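Local coordinates for transglutaminase elicitor (Phytophthora sojae, PDB 3TW5), which catalyses, as a transglutaminase, the cross-linking of proteins through glutamine and lysine side chains, and probably acts as an elicitor of plant innate immunity, at residues V170-T175 / F332-K337. The protein carries 1 engineered substitution. Sequence-based numbering, arbitrary orientation.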
loop_
_atom_site.group_PDB
_atom_site.type_symbol
_atom_site.label_atom_id
_atom_site.label_comp_id
_atom_site.label_asym_id
_atom_site.label_seq_id
_atom_site.Cartn_x
_atom_site.Cartn_y
_atom_site.Cartn_z
ATOM N N VAL A 170 11.023 1.401 -9.060
ATOM C CA VAL A 170 11.226 0.899 -7.705
ATOM C C VAL A 170 11.210 -0.622 -7.772
ATOM O O VAL A 170 10.214 -1.223 -8.182
ATOM C CB VAL A 170 10.150 1.408 -6.709
ATOM C CG1 VAL A 170 10.493 0.982 -5.286
ATOM C CG2 VAL A 170 10.015 2.923 -6.781
ATOM N N GLN A 171 12.325 -1.229 -7.378
ATOM C CA GLN A 171 12.482 -2.681 -7.429
ATOM C C GLN A 171 11.642 -3.353 -6.354
ATOM O O GLN A 171 11.706 -2.978 -5.184
ATOM C CB GLN A 171 13.951 -3.063 -7.268
ATOM C CG GLN A 171 14.869 -2.406 -8.285
ATOM C CD GLN A 171 16.010 -3.308 -8.694
ATOM O OE1 GLN A 171 16.091 -3.735 -9.848
ATOM N NE2 GLN A 171 16.891 -3.622 -7.745
ATOM N N THR A 172 10.849 -4.343 -6.760
ATOM C CA THR A 172 9.908 -4.994 -5.851
ATOM C C THR A 172 10.118 -6.500 -5.756
ATOM O O THR A 172 10.615 -7.129 -6.693
ATOM C CB THR A 172 8.435 -4.752 -6.269
ATOM O OG1 THR A 172 8.141 -5.496 -7.457
ATOM C CG2 THR A 172 8.155 -3.273 -6.509
ATOM N N VAL A 173 9.732 -7.062 -4.611
ATOM C CA VAL A 173 9.572 -8.506 -4.454
ATOM C C VAL A 173 8.072 -8.775 -4.455
ATOM O O VAL A 173 7.413 -8.631 -3.426
ATOM C CB VAL A 173 10.206 -9.032 -3.141
ATOM C CG1 VAL A 173 10.112 -10.549 -3.073
ATOM C CG2 VAL A 173 11.654 -8.594 -3.021
ATOM N N PHE A 174 7.537 -9.144 -5.615
ATOM C CA PHE A 174 6.096 -9.325 -5.786
ATOM C C PHE A 174 5.680 -10.778 -5.588
ATOM O O PHE A 174 6.261 -11.686 -6.188
ATOM C CB PHE A 174 5.658 -8.831 -7.167
ATOM C CG PHE A 174 4.181 -8.581 -7.282
ATOM C CD1 PHE A 174 3.320 -9.593 -7.701
ATOM C CD2 PHE A 174 3.651 -7.329 -6.978
ATOM C CE1 PHE A 174 1.947 -9.364 -7.809
ATOM C CE2 PHE A 174 2.284 -7.088 -7.081
ATOM C CZ PHE A 174 1.428 -8.107 -7.498
ATOM N N THR A 175 4.671 -10.993 -4.746
ATOM C CA THR A 175 4.194 -12.344 -4.436
ATOM C C THR A 175 2.668 -12.437 -4.442
ATOM O O THR A 175 1.980 -11.484 -4.075
ATOM C CB THR A 175 4.728 -12.842 -3.074
ATOM O OG1 THR A 175 4.252 -11.992 -2.025
ATOM C CG2 THR A 175 6.257 -12.868 -3.054
ATOM N N PHE A 332 -2.448 -9.872 -3.150
ATOM C CA PHE A 332 -0.994 -9.993 -3.266
ATOM C C PHE A 332 -0.238 -9.250 -2.167
ATOM O O PHE A 332 -0.784 -8.360 -1.515
ATOM C CB PHE A 332 -0.517 -9.521 -4.647
ATOM C CG PHE A 332 -1.088 -8.196 -5.074
ATOM C CD1 PHE A 332 -0.598 -7.002 -4.547
ATOM C CD2 PHE A 332 -2.104 -8.141 -6.022
ATOM C CE1 PHE A 332 -1.122 -5.771 -4.947
ATOM C CE2 PHE A 332 -2.636 -6.915 -6.430
ATOM C CZ PHE A 332 -2.141 -5.728 -5.892
ATOM N N LEU A 333 1.017 -9.641 -1.967
ATOM C CA LEU A 333 1.930 -8.992 -1.028
ATOM C C LEU A 333 3.218 -8.646 -1.767
ATOM O O LEU A 333 3.769 -9.485 -2.482
ATOM C CB LEU A 333 2.269 -9.936 0.131
ATOM C CG LEU A 333 1.411 -10.085 1.394
ATOM C CD1 LEU A 333 -0.041 -10.435 1.110
ATOM C CD2 LEU A 333 2.032 -11.137 2.303
ATOM N N TRP A 334 3.701 -7.420 -1.599
ATOM C CA TRP A 334 4.981 -7.042 -2.191
ATOM C C TRP A 334 5.812 -6.100 -1.331
ATOM O O TRP A 334 5.270 -5.308 -0.563
ATOM C CB TRP A 334 4.804 -6.479 -3.606
ATOM C CG TRP A 334 3.957 -5.246 -3.710
ATOM C CD1 TRP A 334 2.595 -5.190 -3.772
ATOM C CD2 TRP A 334 4.419 -3.892 -3.805
ATOM N NE1 TRP A 334 2.179 -3.886 -3.885
ATOM C CE2 TRP A 334 3.276 -3.069 -3.911
ATOM C CE3 TRP A 334 5.687 -3.295 -3.807
ATOM C CZ2 TRP A 334 3.362 -1.676 -4.015
ATOM C CZ3 TRP A 334 5.772 -1.909 -3.913
ATOM C CH2 TRP A 334 4.614 -1.116 -4.012
ATOM N N LEU A 335 7.131 -6.210 -1.465
ATOM C CA LEU A 335 8.071 -5.349 -0.751
ATOM C C LEU A 335 8.919 -4.554 -1.737
ATOM O O LEU A 335 9.384 -5.106 -2.737
ATOM C CB LEU A 335 9.007 -6.172 0.142
ATOM C CG LEU A 335 8.457 -7.216 1.112
ATOM C CD1 LEU A 335 8.313 -8.565 0.425
ATOM C CD2 LEU A 335 9.382 -7.337 2.307
ATOM N N PRO A 336 9.124 -3.255 -1.464
ATOM C CA PRO A 336 10.109 -2.503 -2.233
ATOM C C PRO A 336 11.525 -2.841 -1.758
ATOM O O PRO A 336 11.818 -2.734 -0.564
ATOM C CB PRO A 336 9.754 -1.045 -1.930
ATOM C CG PRO A 336 9.094 -1.083 -0.603
ATOM C CD PRO A 336 8.383 -2.399 -0.519
ATOM N N LYS A 337 12.384 -3.265 -2.685
ATOM C CA LYS A 337 13.749 -3.682 -2.359
ATOM C C LYS A 337 14.582 -2.547 -1.774
ATOM O O LYS A 337 15.297 -2.739 -0.787
ATOM C CB LYS A 337 14.457 -4.247 -3.591
ATOM C CG LYS A 337 14.058 -5.660 -3.978
ATOM C CD LYS A 337 15.046 -6.221 -4.993
ATOM C CE LYS A 337 14.638 -7.599 -5.485
ATOM N NZ LYS A 337 15.671 -8.191 -6.387
#
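F174 reaches across the strand pair to touch two aromatic side chains, F332, just before strand 333-336, and W334 within it. With CG anti to the backbone N (chi1 -162°), its ring leans over the neighbouring strand and sets CZ above one face of F332, toward the rim and 3.5 Å from F332 CG, the two planes inclined at 38°. F174 CD2 lies 3.7 Å from W334 CB, so the phenyl is long enough to span both partners. The indole also takes T172 CG2 against CE3, at 3.7 Å, and its NE1 hydrogen-bonds N232 OD1.

The backbones form an antiparallel ladder, with T172, F174, W334 and P336 on one face and V173, T175, L333 and L335 on the other. V173 and L335 exchange bonds in both directions, V173 N to L335 O being 2.7 Å. T175 and L333 do likewise, and L333 O accepts a second bond, from T175 OG1 at 2.6 Å; chi1 of 62° brings this hydroxyl there, and it also bonds Y204 OH. P336 fits a non-hydrogen-bonded site, where no N-H is needed toward T172. Past it, K337 N bonds Q171 O, and the lysine's aliphatic chain crosses V173 CG2.

Strand 172-175 pairs within the chain only with 333-336, whose W334 also bonds V221 of strand 221-223. Apolar V173 and L335 suit the face covered by helix 5-15, meeting Y14, L11 and F15, while W334 and P336 pack on P133 of helix 128-137.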